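PDB 3IV0: SusD homolog from Bacteroides thetaiotaomicron VPI-5482, which probably binds sugars at the outer membrane, as expected of a SusD-family protein, although its own ligand is not known. Local coordinates for residues Ser134-Phe137 against Ile138-Phe142; Leu322-Asp325 against Glu326-Ser330; Gly427-Tyr430 against Tyr431-Arg435. All coordinates share one frame; numbering follows the deposited sequence.

Interaction 1 (Ser134-Phe137 against Ile138-Phe142)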
ATOM      1  N   SER A 134      -9.567  -4.878  -0.351  1.00  9.75           N
ATOM      2  CA  SER A 134      -9.421  -5.723   0.837  1.00  9.17           C
ATOM      3  C   SER A 134      -8.921  -7.097   0.431  1.00  8.89           C
ATOM      4  O   SER A 134      -7.988  -7.615   1.074  1.00  9.39           O
ATOM      5  CB  SER A 134     -10.748  -5.824   1.590  1.00 10.61           C
ATOM      6  OG  SER A 134     -11.152  -4.551   2.086  1.00 11.20           O
ATOM      7  N   TYR A 135      -9.539  -7.714  -0.588  1.00  8.73           N
ATOM      8  CA  TYR A 135      -9.062  -9.003  -1.059  1.00  7.74           C
ATOM      9  C   TYR A 135      -7.609  -8.903  -1.512  1.00  9.59           C
ATOM     10  O   TYR A 135      -6.787  -9.784  -1.216  1.00  8.73           O
ATOM     11  CB  TYR A 135      -9.922  -9.555  -2.219  1.00  8.79           C
ATOM     12  CG  TYR A 135     -11.101 -10.370  -1.709  1.00  9.33           C
ATOM     13  CD1 TYR A 135     -10.890 -11.501  -0.962  1.00 10.61           C
ATOM     14  CD2 TYR A 135     -12.395 -10.005  -1.990  1.00  9.83           C
ATOM     15  CE1 TYR A 135     -11.946 -12.255  -0.481  1.00 10.79           C
ATOM     16  CE2 TYR A 135     -13.462 -10.752  -1.507  1.00 11.13           C
ATOM     17  CZ  TYR A 135     -13.220 -11.850  -0.741  1.00 10.56           C
ATOM     18  OH  TYR A 135     -14.269 -12.633  -0.234  1.00 11.53           O
ATOM     19  N   PHE A 136      -7.259  -7.859  -2.249  1.00  8.08           N
ATOM     20  CA  PHE A 136      -5.873  -7.680  -2.675  1.00  9.30           C
ATOM     21  C   PHE A 136      -4.944  -7.593  -1.495  1.00  8.48           C
ATOM     22  O   PHE A 136      -3.903  -8.263  -1.492  1.00  8.88           O
ATOM     23  CB  PHE A 136      -5.731  -6.460  -3.546  1.00  9.24           C
ATOM     24  CG  PHE A 136      -4.318  -6.179  -3.990  1.00  8.64           C
ATOM     25  CD1 PHE A 136      -3.631  -7.093  -4.768  1.00  9.67           C
ATOM     26  CD2 PHE A 136      -3.713  -4.985  -3.687  1.00 10.14           C
ATOM     27  CE1 PHE A 136      -2.345  -6.811  -5.226  1.00 10.62           C
ATOM     28  CE2 PHE A 136      -2.394  -4.710  -4.133  1.00  9.29           C
ATOM     29  CZ  PHE A 136      -1.735  -5.650  -4.899  1.00 10.08           C
ATOM     30  N   PHE A 137      -5.289  -6.811  -0.485  1.00  8.22           N
ATOM     31  CA  PHE A 137      -4.412  -6.678   0.672  1.00  8.62           C
ATOM     32  C   PHE A 137      -4.225  -7.997   1.399  1.00  8.68           C
ATOM     33  O   PHE A 137      -3.110  -8.313   1.890  1.00  9.29           O
ATOM     34  CB  PHE A 137      -4.966  -5.613   1.633  1.00  8.39           C
ATOM     35  CG  PHE A 137      -4.401  -4.232   1.395  1.00  9.19           C
ATOM     36  CD1 PHE A 137      -4.341  -3.688   0.134  1.00 10.15           C
ATOM     37  CD2 PHE A 137      -3.925  -3.491   2.456  1.00 10.95           C
ATOM     38  CE1 PHE A 137      -3.798  -2.435  -0.056  1.00 11.68           C
ATOM     39  CE2 PHE A 137      -3.376  -2.238   2.270  1.00 10.48           C
ATOM     40  CZ  PHE A 137      -3.329  -1.713   1.000  1.00 10.13           C
ATOM     41  N   ILE A 138      -5.270  -8.807   1.526  1.00  9.02           N
ATOM     42  CA  ILE A 138      -5.100 -10.071   2.225  1.00  9.98           C
ATOM     43  C   ILE A 138      -4.408 -11.136   1.370  1.00  8.27           C
ATOM     44  O   ILE A 138      -3.715 -11.998   1.904  1.00  9.48           O
ATOM     45  CB  ILE A 138      -6.395 -10.601   2.877  1.00  8.75           C
ATOM     46  CG1 ILE A 138      -7.541 -10.853   1.903  1.00  9.40           C
ATOM     47  CG2 ILE A 138      -6.806  -9.663   4.008  1.00 10.33           C
ATOM     48  CD1 ILE A 138      -8.767 -11.565   2.537  1.00 10.45           C
ATOM     49  N   VAL A 139      -4.569 -11.095   0.055  1.00  8.43           N
ATOM     50  CA  VAL A 139      -3.780 -11.991  -0.803  1.00  8.66           C
ATOM     51  C   VAL A 139      -2.305 -11.656  -0.651  1.00  9.06           C
ATOM     52  O   VAL A 139      -1.439 -12.559  -0.512  1.00  9.25           O
ATOM     53  CB  VAL A 139      -4.203 -11.889  -2.269  1.00  8.17           C
ATOM     54  CG1 VAL A 139      -3.142 -12.537  -3.172  1.00 10.08           C
ATOM     55  CG2 VAL A 139      -5.571 -12.592  -2.454  1.00 11.31           C
ATOM     56  N   ARG A 140      -1.948 -10.381  -0.709  1.00  8.21           N
ATOM     57  CA  ARG A 140      -0.549 -10.014  -0.585  1.00  8.75           C
ATOM     58  C   ARG A 140       0.039 -10.478   0.731  1.00  9.78           C
ATOM     59  O   ARG A 140       1.249 -10.801   0.801  1.00  9.88           O
ATOM     60  CB  ARG A 140      -0.323  -8.505  -0.688  1.00  8.60           C
ATOM     61  CG  ARG A 140      -0.609  -7.847  -1.996  1.00  8.61           C
ATOM     62  CD  ARG A 140       0.020  -6.477  -2.039  1.00  9.79           C
ATOM     63  NE  ARG A 140      -0.461  -5.627  -0.956  1.00  8.00           N
ATOM     64  CZ  ARG A 140      -0.147  -4.336  -0.846  1.00 10.36           C
ATOM     65  NH1 ARG A 140       0.524  -3.705  -1.814  1.00 10.41           N
ATOM     66  NH2 ARG A 140      -0.545  -3.645   0.199  1.00  9.07           N
ATOM     67  N   ALA A 141      -0.731 -10.454   1.811  1.00  9.38           N
ATOM     68  CA  ALA A 141      -0.232 -10.862   3.105  1.00  9.58           C
ATOM     69  C   ALA A 141      -0.270 -12.350   3.335  1.00  8.96           C
ATOM     70  O   ALA A 141       0.650 -12.918   3.933  1.00 10.85           O
ATOM     71  CB  ALA A 141      -1.014 -10.137   4.251  1.00  9.38           C
ATOM     72  N   PHE A 142      -1.316 -13.017   2.864  1.00  8.63           N
ATOM     73  CA  PHE A 142      -1.583 -14.380   3.286  1.00  9.87           C
ATOM     74  C   PHE A 142      -1.528 -15.413   2.178  1.00 10.08           C
ATOM     75  O   PHE A 142      -1.531 -16.624   2.480  1.00 10.65           O
ATOM     76  CB  PHE A 142      -2.941 -14.477   4.008  1.00 10.29           C
ATOM     77  CG  PHE A 142      -3.010 -13.683   5.294  1.00  8.96           C
ATOM     78  CD1 PHE A 142      -2.379 -14.141   6.440  1.00 12.70           C
ATOM     79  CD2 PHE A 142      -3.721 -12.495   5.354  1.00 10.25           C
ATOM     80  CE1 PHE A 142      -2.433 -13.406   7.595  1.00 11.53           C
ATOM     81  CE2 PHE A 142      -3.756 -11.765   6.517  1.00 10.27           C
ATOM     82  CZ  PHE A 142      -3.131 -12.231   7.635  1.00 11.19           C
TER
HETATM   83  O   HOH W   1      -1.333  -6.163   1.774  1.00  8.75           O
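The backbone O of Phe-137 is gripped twice. It accepts the amide of Ala-141, N to O 3.2 Å, and a bond donated by water 1, whose O lies 2.8 Å from that same Phe-137 O. The water in turn accepts from Arg-140 NE at 2.9 Å, sitting in the guanidinium plane at its edge. It thus ties the side chain of Arg-140 back to its own helix. The arginine chain starts beside its backbone N and bends at chi3 (-58°). This bend brings it over the rings of two successive residues, Phe-136 and Phe-137. CG and CD of Arg-140 lie over one face of Phe-136, a CH-pi contact with CG 4.0 Å from the ring centroid. One face of the guanidinium also meets Phe-136 CE2, and its NH2 reaches on to Phe-137. NH2 hangs over that ring face, 3.5 Å from Phe-137 CE1, and the pair makes a cation-pi contact with the planes 36° apart. Arg-140 also has a cation-pi contact with Tyr-431, so aromatic rings would probably favour its positive charge in this buried place. Elsewhere on the same helix, Tyr-135 and Ile-138 run side by side and meet through their CD1 atoms at 4.1 Å. The hydroxyl of Tyr-135 is held by the backbone O of Tyr-148. Helices 43-50, 93-108 and 162-167 pack around these side chains. The main chain keeps regular i to i+4 bonds, such as Val-139 N to Tyr-135 O at 2.9 Å. The arrangement is that of a buried alpha-helix in the helical core of a SusD-like protein.

Interaction 2 (Leu322-Asp325 against Glu326-Ser330)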
ATOM      1  N   LEU A 322      15.662  16.553   1.332  1.00 13.84           N
ATOM      2  CA  LEU A 322      14.330  16.903   1.818  1.00 13.67           C
ATOM      3  C   LEU A 322      13.679  15.810   2.622  1.00 11.57           C
ATOM      4  O   LEU A 322      12.784  16.107   3.415  1.00 14.64           O
ATOM      5  CB  LEU A 322      13.421  17.291   0.660  1.00 12.53           C
ATOM      6  CG  LEU A 322      13.783  18.577  -0.056  1.00 14.74           C
ATOM      7  CD1 LEU A 322      13.048  18.730  -1.367  1.00 17.45           C
ATOM      8  CD2 LEU A 322      13.479  19.810   0.829  1.00 21.23           C
ATOM      9  N   TRP A 323      14.075  14.575   2.412  1.00 11.23           N
ATOM     10  CA  TRP A 323      13.407  13.459   3.069  1.00 11.33           C
ATOM     11  C   TRP A 323      14.217  12.847   4.186  1.00 11.83           C
ATOM     12  O   TRP A 323      13.677  12.101   4.994  1.00 12.99           O
ATOM     13  CB  TRP A 323      13.023  12.390   2.062  1.00 10.87           C
ATOM     14  CG  TRP A 323      11.954  12.798   1.116  1.00 10.53           C
ATOM     15  CD1 TRP A 323      11.250  13.941   1.127  1.00 11.09           C
ATOM     16  CD2 TRP A 323      11.411  11.988   0.061  1.00 10.65           C
ATOM     17  NE1 TRP A 323      10.322  13.936   0.100  1.00 11.73           N
ATOM     18  CE2 TRP A 323      10.408  12.742  -0.562  1.00 11.22           C
ATOM     19  CE3 TRP A 323      11.704  10.719  -0.430  1.00 10.89           C
ATOM     20  CZ2 TRP A 323       9.669  12.244  -1.627  1.00 12.60           C
ATOM     21  CZ3 TRP A 323      10.952  10.223  -1.477  1.00 11.04           C
ATOM     22  CH2 TRP A 323       9.977  11.000  -2.079  1.00 11.91           C
ATOM     23  N   PHE A 324      15.511  13.170   4.253  1.00 13.72           N
ATOM     24  CA  PHE A 324      16.392  12.589   5.247  1.00 13.15           C
ATOM     25  C   PHE A 324      17.137  13.698   5.969  1.00 16.37           C
ATOM     26  O   PHE A 324      17.285  14.811   5.451  1.00 17.02           O
ATOM     27  CB  PHE A 324      17.401  11.612   4.625  1.00 13.70           C
ATOM     28  CG  PHE A 324      16.759  10.473   3.913  1.00 13.41           C
ATOM     29  CD1 PHE A 324      16.380  10.607   2.591  1.00 13.26           C
ATOM     30  CD2 PHE A 324      16.568   9.259   4.552  1.00 14.06           C
ATOM     31  CE1 PHE A 324      15.763   9.570   1.936  1.00 15.17           C
ATOM     32  CE2 PHE A 324      15.940   8.193   3.875  1.00 14.32           C
ATOM     33  CZ  PHE A 324      15.564   8.360   2.569  1.00 14.23           C
ATOM     34  N   ASP A 325      17.600  13.393   7.174  1.00 18.69           N
ATOM     35  CA  ASP A 325      18.526  14.307   7.863  1.00 18.55           C
ATOM     36  C   ASP A 325      19.970  14.097   7.377  1.00 19.12           C
ATOM     37  O   ASP A 325      20.274  13.287   6.496  1.00 19.26           O
ATOM     38  CB  ASP A 325      18.354  14.180   9.381  1.00 17.85           C
ATOM     39  CG  ASP A 325      18.943  12.898   9.955  1.00 15.26           C
ATOM     40  OD1 ASP A 325      19.710  12.185   9.298  1.00 18.41           O
ATOM     41  OD2 ASP A 325      18.623  12.580  11.134  1.00 20.02           O
ATOM     42  N   GLU A 326      20.875  14.896   7.923  1.00 19.90           N
ATOM     43  CA  GLU A 326      22.247  14.898   7.428  1.00 20.74           C
ATOM     44  C   GLU A 326      23.014  13.617   7.760  1.00 18.63           C
ATOM     45  O   GLU A 326      24.056  13.342   7.174  1.00 21.68           O
ATOM     46  CB  GLU A 326      22.974  16.148   7.945  1.00 21.10           C
ATOM     47  CG  GLU A 326      24.228  16.492   7.189  1.00 34.72           C
ATOM     48  CD  GLU A 326      24.718  17.899   7.505  1.00 36.65           C
ATOM     49  OE1 GLU A 326      24.259  18.856   6.839  1.00 42.68           O
ATOM     50  OE2 GLU A 326      25.556  18.038   8.422  1.00 52.90           O
ATOM     51  N   LYS A 327      22.459  12.777   8.644  1.00 17.58           N
ATOM     52  CA  LYS A 327      23.066  11.511   9.002  1.00 17.88           C
ATOM     53  C   LYS A 327      22.539  10.342   8.169  1.00 17.22           C
ATOM     54  O   LYS A 327      22.721   9.193   8.512  1.00 18.01           O
ATOM     55  CB  LYS A 327      22.824  11.228  10.484  1.00 21.45           C
ATOM     56  CG  LYS A 327      23.397  12.312  11.389  1.00 27.15           C
ATOM     57  CD  LYS A 327      22.761  12.305  12.775  1.00 37.29           C
ATOM     58  CE  LYS A 327      21.457  13.111  12.841  1.00 43.43           C
ATOM     59  NZ  LYS A 327      21.671  14.527  13.276  1.00 47.57           N
ATOM     60  N   ILE A 328      21.946  10.670   7.026  1.00 17.42           N
ATOM     61  CA  ILE A 328      21.417   9.650   6.109  1.00 17.39           C
ATOM     62  C   ILE A 328      22.310   8.418   5.921  1.00 17.67           C
ATOM     63  O   ILE A 328      21.832   7.279   5.947  1.00 19.97           O
ATOM     64  CB  ILE A 328      21.089  10.279   4.745  1.00 15.83           C
ATOM     65  CG1 ILE A 328      20.483   9.245   3.786  1.00 16.11           C
ATOM     66  CG2 ILE A 328      22.333  10.981   4.135  1.00 16.32           C
ATOM     67  CD1 ILE A 328      20.096   9.865   2.457  1.00 17.38           C
ATOM     68  N   TYR A 329      23.625   8.608   5.736  1.00 17.10           N
ATOM     69  CA  TYR A 329      24.507   7.495   5.452  1.00 15.49           C
ATOM     70  C   TYR A 329      25.176   6.862   6.677  1.00 16.70           C
ATOM     71  O   TYR A 329      25.940   5.921   6.513  1.00 18.39           O
ATOM     72  CB  TYR A 329      25.591   7.899   4.434  1.00 16.39           C
ATOM     73  CG  TYR A 329      25.078   8.507   3.134  1.00 17.37           C
ATOM     74  CD1 TYR A 329      24.113   7.856   2.356  1.00 16.70           C
ATOM     75  CD2 TYR A 329      25.560   9.712   2.677  1.00 17.85           C
ATOM     76  CE1 TYR A 329      23.679   8.391   1.158  1.00 16.35           C
ATOM     77  CE2 TYR A 329      25.123  10.259   1.492  1.00 17.25           C
ATOM     78  CZ  TYR A 329      24.177   9.575   0.718  1.00 15.27           C
ATOM     79  OH  TYR A 329      23.777  10.164  -0.455  1.00 16.32           O
ATOM     80  N   SER A 330      24.865   7.365   7.867  1.00 19.40           N
ATOM     81  CA  SER A 330      25.513   6.880   9.073  1.00 21.38           C
ATOM     82  C   SER A 330      25.340   5.387   9.226  1.00 23.92           C
ATOM     83  O   SER A 330      24.264   4.826   8.950  1.00 23.55           O
ATOM     84  CB  SER A 330      24.969   7.581  10.317  1.00 23.57           C
ATOM     85  OG  SER A 330      25.571   7.019  11.480  1.00 24.94           O
TER
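Phe-324 and Ile-328 make the tight part of this contact. The CD1 methyl of Ile-328 lies over one face of the Phe-324 ring, toward its rim, and comes within 3.7 Å of Phe-324 CG. It is a CH-pi contact, with the methyl 4.0 Å from the ring centroid. The Ile-328 chain is fully extended, CG1 opposite the backbone N (chi1 -178°), and this carries CD1 across to the ring. Leu-307 of helix 304-310 packs on both residues, and the ring of Phe-311 meets that of Phe-324. Between the two sides runs a type I beta turn from Asp-325 to Ile-328, just after helix 318-323. Ile-328 N bonds to Asp-325 O at 3.2 Å, with the donor above the carbonyl plane. The Asp-325 side chain adds an Asx turn: its OD1 accepts Lys-327 N at 2.9 Å, from above the carboxylate plane. The bond is bent, 136° at the hydrogen. OD2 of Asp-325 takes the backbone N of Glu-340. The outer side is looser. Glu-326 and Lys-327 are exposed, and Lys-327 NZ stays 4.2 Å from Asp-325 OD2, beyond a salt bridge, while its CE lies closer to that oxygen at 3.4 Å.

Interaction 3 (Gly427-Tyr430 against Tyr431-Arg435)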
ATOM      1  N   GLY A 427       4.756   1.716   2.226  1.00 10.36           N
ATOM      2  CA  GLY A 427       4.195   0.375   2.316  1.00 10.01           C
ATOM      3  C   GLY A 427       4.304  -0.463   1.067  1.00  9.83           C
ATOM      4  O   GLY A 427       3.571  -1.453   0.953  1.00 10.59           O
ATOM      5  N   HIS A 428       5.199  -0.110   0.161  1.00  9.60           N
ATOM      6  CA  HIS A 428       5.405  -0.823  -1.081  1.00  9.56           C
ATOM      7  C   HIS A 428       6.643  -1.704  -1.122  1.00 11.62           C
ATOM      8  O   HIS A 428       6.680  -2.614  -1.915  1.00 14.87           O
ATOM      9  CB  HIS A 428       5.444   0.147  -2.256  1.00 10.55           C
ATOM     10  CG  HIS A 428       4.138   0.804  -2.524  1.00  9.64           C
ATOM     11  ND1 HIS A 428       3.112   0.132  -3.158  1.00 11.16           N
ATOM     12  CD2 HIS A 428       3.665   2.021  -2.179  1.00 12.57           C
ATOM     13  CE1 HIS A 428       2.065   0.948  -3.224  1.00 12.87           C
ATOM     14  NE2 HIS A 428       2.376   2.094  -2.653  1.00 12.90           N
ATOM     15  N   TYR A 429       7.668  -1.404  -0.346  1.00 10.93           N
ATOM     16  CA  TYR A 429       8.951  -2.055  -0.445  1.00 10.07           C
ATOM     17  C   TYR A 429       8.864  -3.565  -0.491  1.00  9.65           C
ATOM     18  O   TYR A 429       9.319  -4.208  -1.453  1.00  9.72           O
ATOM     19  CB  TYR A 429       9.819  -1.601   0.723  1.00 10.43           C
ATOM     20  CG  TYR A 429      11.074  -2.424   0.904  1.00 11.97           C
ATOM     21  CD1 TYR A 429      12.163  -2.278   0.044  1.00 14.54           C
ATOM     22  CD2 TYR A 429      11.171  -3.310   1.961  1.00 12.18           C
ATOM     23  CE1 TYR A 429      13.331  -3.071   0.246  1.00 12.97           C
ATOM     24  CE2 TYR A 429      12.301  -4.105   2.158  1.00 15.19           C
ATOM     25  CZ  TYR A 429      13.376  -3.946   1.336  1.00 12.79           C
ATOM     26  OH  TYR A 429      14.479  -4.772   1.599  1.00 14.75           O
ATOM     27  N   TYR A 430       8.295  -4.155   0.557  1.00  9.11           N
ATOM     28  CA  TYR A 430       8.310  -5.594   0.643  1.00  9.67           C
ATOM     29  C   TYR A 430       7.481  -6.221  -0.466  1.00  9.63           C
ATOM     30  O   TYR A 430       7.851  -7.231  -1.053  1.00  9.94           O
ATOM     31  CB  TYR A 430       7.832  -6.071   2.021  1.00  9.44           C
ATOM     32  CG  TYR A 430       7.729  -7.555   2.090  1.00  9.74           C
ATOM     33  CD1 TYR A 430       8.850  -8.354   2.235  1.00 11.23           C
ATOM     34  CD2 TYR A 430       6.519  -8.172   1.970  1.00  9.97           C
ATOM     35  CE1 TYR A 430       8.734  -9.732   2.292  1.00 11.94           C
ATOM     36  CE2 TYR A 430       6.386  -9.520   2.024  1.00 10.15           C
ATOM     37  CZ  TYR A 430       7.500 -10.321   2.176  1.00  9.83           C
ATOM     38  OH  TYR A 430       7.414 -11.694   2.239  1.00 10.22           O
ATOM     39  N   TYR A 431       6.329  -5.613  -0.713  1.00  9.28           N
ATOM     40  CA  TYR A 431       5.400  -6.155  -1.674  1.00  8.56           C
ATOM     41  C   TYR A 431       5.968  -6.058  -3.096  1.00  9.17           C
ATOM     42  O   TYR A 431       5.808  -6.996  -3.891  1.00  9.47           O
ATOM     43  CB  TYR A 431       4.085  -5.409  -1.518  1.00  9.31           C
ATOM     44  CG  TYR A 431       3.369  -5.725  -0.229  1.00  9.03           C
ATOM     45  CD1 TYR A 431       3.044  -7.033   0.109  1.00  9.28           C
ATOM     46  CD2 TYR A 431       2.940  -4.720   0.611  1.00  9.69           C
ATOM     47  CE1 TYR A 431       2.363  -7.328   1.287  1.00  9.01           C
ATOM     48  CE2 TYR A 431       2.231  -5.002   1.787  1.00  9.40           C
ATOM     49  CZ  TYR A 431       1.915  -6.298   2.078  1.00  9.78           C
ATOM     50  OH  TYR A 431       1.149  -6.615   3.206  1.00 11.16           O
ATOM     51  N   ASP A 432       6.703  -4.989  -3.392  1.00  9.38           N
ATOM     52  CA  ASP A 432       7.406  -4.886  -4.686  1.00  9.44           C
ATOM     53  C   ASP A 432       8.444  -5.996  -4.804  1.00 10.32           C
ATOM     54  O   ASP A 432       8.619  -6.585  -5.870  1.00 10.27           O
ATOM     55  CB  ASP A 432       8.075  -3.527  -4.808  1.00 10.91           C
ATOM     56  CG  ASP A 432       7.117  -2.418  -5.190  1.00 13.91           C
ATOM     57  OD1 ASP A 432       5.950  -2.681  -5.561  1.00 13.63           O
ATOM     58  OD2 ASP A 432       7.611  -1.269  -5.270  1.00 19.60           O
ATOM     59  N   LEU A 433       9.165  -6.258  -3.718  1.00  9.59           N
ATOM     60  CA  LEU A 433      10.122  -7.337  -3.770  1.00  8.95           C
ATOM     61  C   LEU A 433       9.469  -8.661  -4.049  1.00  9.75           C
ATOM     62  O   LEU A 433      10.031  -9.507  -4.780  1.00  9.53           O
ATOM     63  CB  LEU A 433      10.918  -7.413  -2.471  1.00 10.75           C
ATOM     64  CG  LEU A 433      11.912  -6.297  -2.188  1.00 11.15           C
ATOM     65  CD1 LEU A 433      12.483  -6.522  -0.791  1.00 13.48           C
ATOM     66  CD2 LEU A 433      13.046  -6.297  -3.195  1.00 13.28           C
ATOM     67  N   VAL A 434       8.318  -8.932  -3.435  1.00  9.81           N
ATOM     68  CA  VAL A 434       7.673 -10.214  -3.662  1.00 10.04           C
ATOM     69  C   VAL A 434       7.175 -10.359  -5.109  1.00 10.21           C
ATOM     70  O   VAL A 434       7.435 -11.375  -5.755  1.00 10.50           O
ATOM     71  CB  VAL A 434       6.515 -10.440  -2.661  1.00  9.67           C
ATOM     72  CG1 VAL A 434       5.650 -11.648  -3.035  1.00 10.42           C
ATOM     73  CG2 VAL A 434       7.065 -10.571  -1.220  1.00 12.00           C
ATOM     74  N   ARG A 435       6.465  -9.346  -5.616  1.00  9.78           N
ATOM     75  CA  ARG A 435       5.828  -9.490  -6.915  1.00  9.85           C
ATOM     76  C   ARG A 435       6.848  -9.473  -8.049  1.00 10.64           C
ATOM     77  O   ARG A 435       6.524  -9.869  -9.144  1.00 11.92           O
ATOM     78  CB  ARG A 435       4.762  -8.398  -7.153  1.00 11.21           C
ATOM     79  CG  ARG A 435       5.366  -7.010  -7.236  1.00  9.33           C
ATOM     80  CD  ARG A 435       4.330  -5.922  -7.475  1.00 11.84           C
ATOM     81  NE  ARG A 435       4.964  -4.626  -7.657  1.00 11.45           N
ATOM     82  CZ  ARG A 435       5.597  -4.248  -8.763  1.00 12.94           C
ATOM     83  NH1 ARG A 435       5.694  -5.051  -9.791  1.00 11.83           N
ATOM     84  NH2 ARG A 435       6.129  -3.050  -8.827  1.00 13.50           N
TER
HETATM   85  O   HOH W   2       3.711  -2.641  -3.684  1.00 12.15           O
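The backbone enters helix 429-436 from a loop, and the first of its i to i+4 bonds here joins Asp-432 N to His-428 O at 2.8 Å. Gly-427 precedes it with a positive phi (88°), where a side chain would jam against the preceding carbonyl. Its O meets the edge of the Tyr-431 ring, in plane. Tyr-429 takes the CD1 methyl of Leu-433 over one face, 3.5 Å from Tyr-429 CZ. Tyr-430 takes CG2 of Val-434 likewise, 3.4 Å from Tyr-430 CZ; both are CH-pi contacts. Both rings start opposite the backbone N (chi1 175° in Tyr-430), which turns one face of each ring to the methyl of the residue four on. Tyr-430 also turns an edge to the face of Tyr-431, offset, with planes at 66°. On another side Asp-432 OD1 accepts both NE and NH2 of Arg-435, NE at 3.0 Å, from the same face of the carboxylate. Water 2 donates to OD1 as well and bridges to His-428 ND1, while His-428 NE2 is hydrogen-bonded to the backbone O of Val-364. OD2 pairs with Arg-419, and Arg-435 also reaches Glu-376. With an alanine here in place of Asp-432, Arg-419 would probably lose this charge partner and Arg-435 be freer to turn. This is a buried helix start, with a charge network joining it to helices 367-381 and 408-422 of the SusD fold.

In the fold
From the N terminus, interaction 1 comes first, at the C-terminal end of helix 117-142. Interaction 2 follows where the chain leaves helix 318-323, and interaction 3 lies at the start of helix 429-436. Each is local and continuous, so none closes a long loop. They lie in series and neither nest nor cross. Interactions 1 and 3 touch, with centres about 13 Å apart: Arg-140 CZ lies 3.4 Å from Tyr-431 CD2. This joins the N-terminal helices to the C-terminal part of the chain. Trp-215 of helix 202-219 contacts both. Interaction 2 stands apart, its centre about 33 Å from that of interaction 1, and packs the chain after helix 318-323 against helix 304-310 through Leu-307.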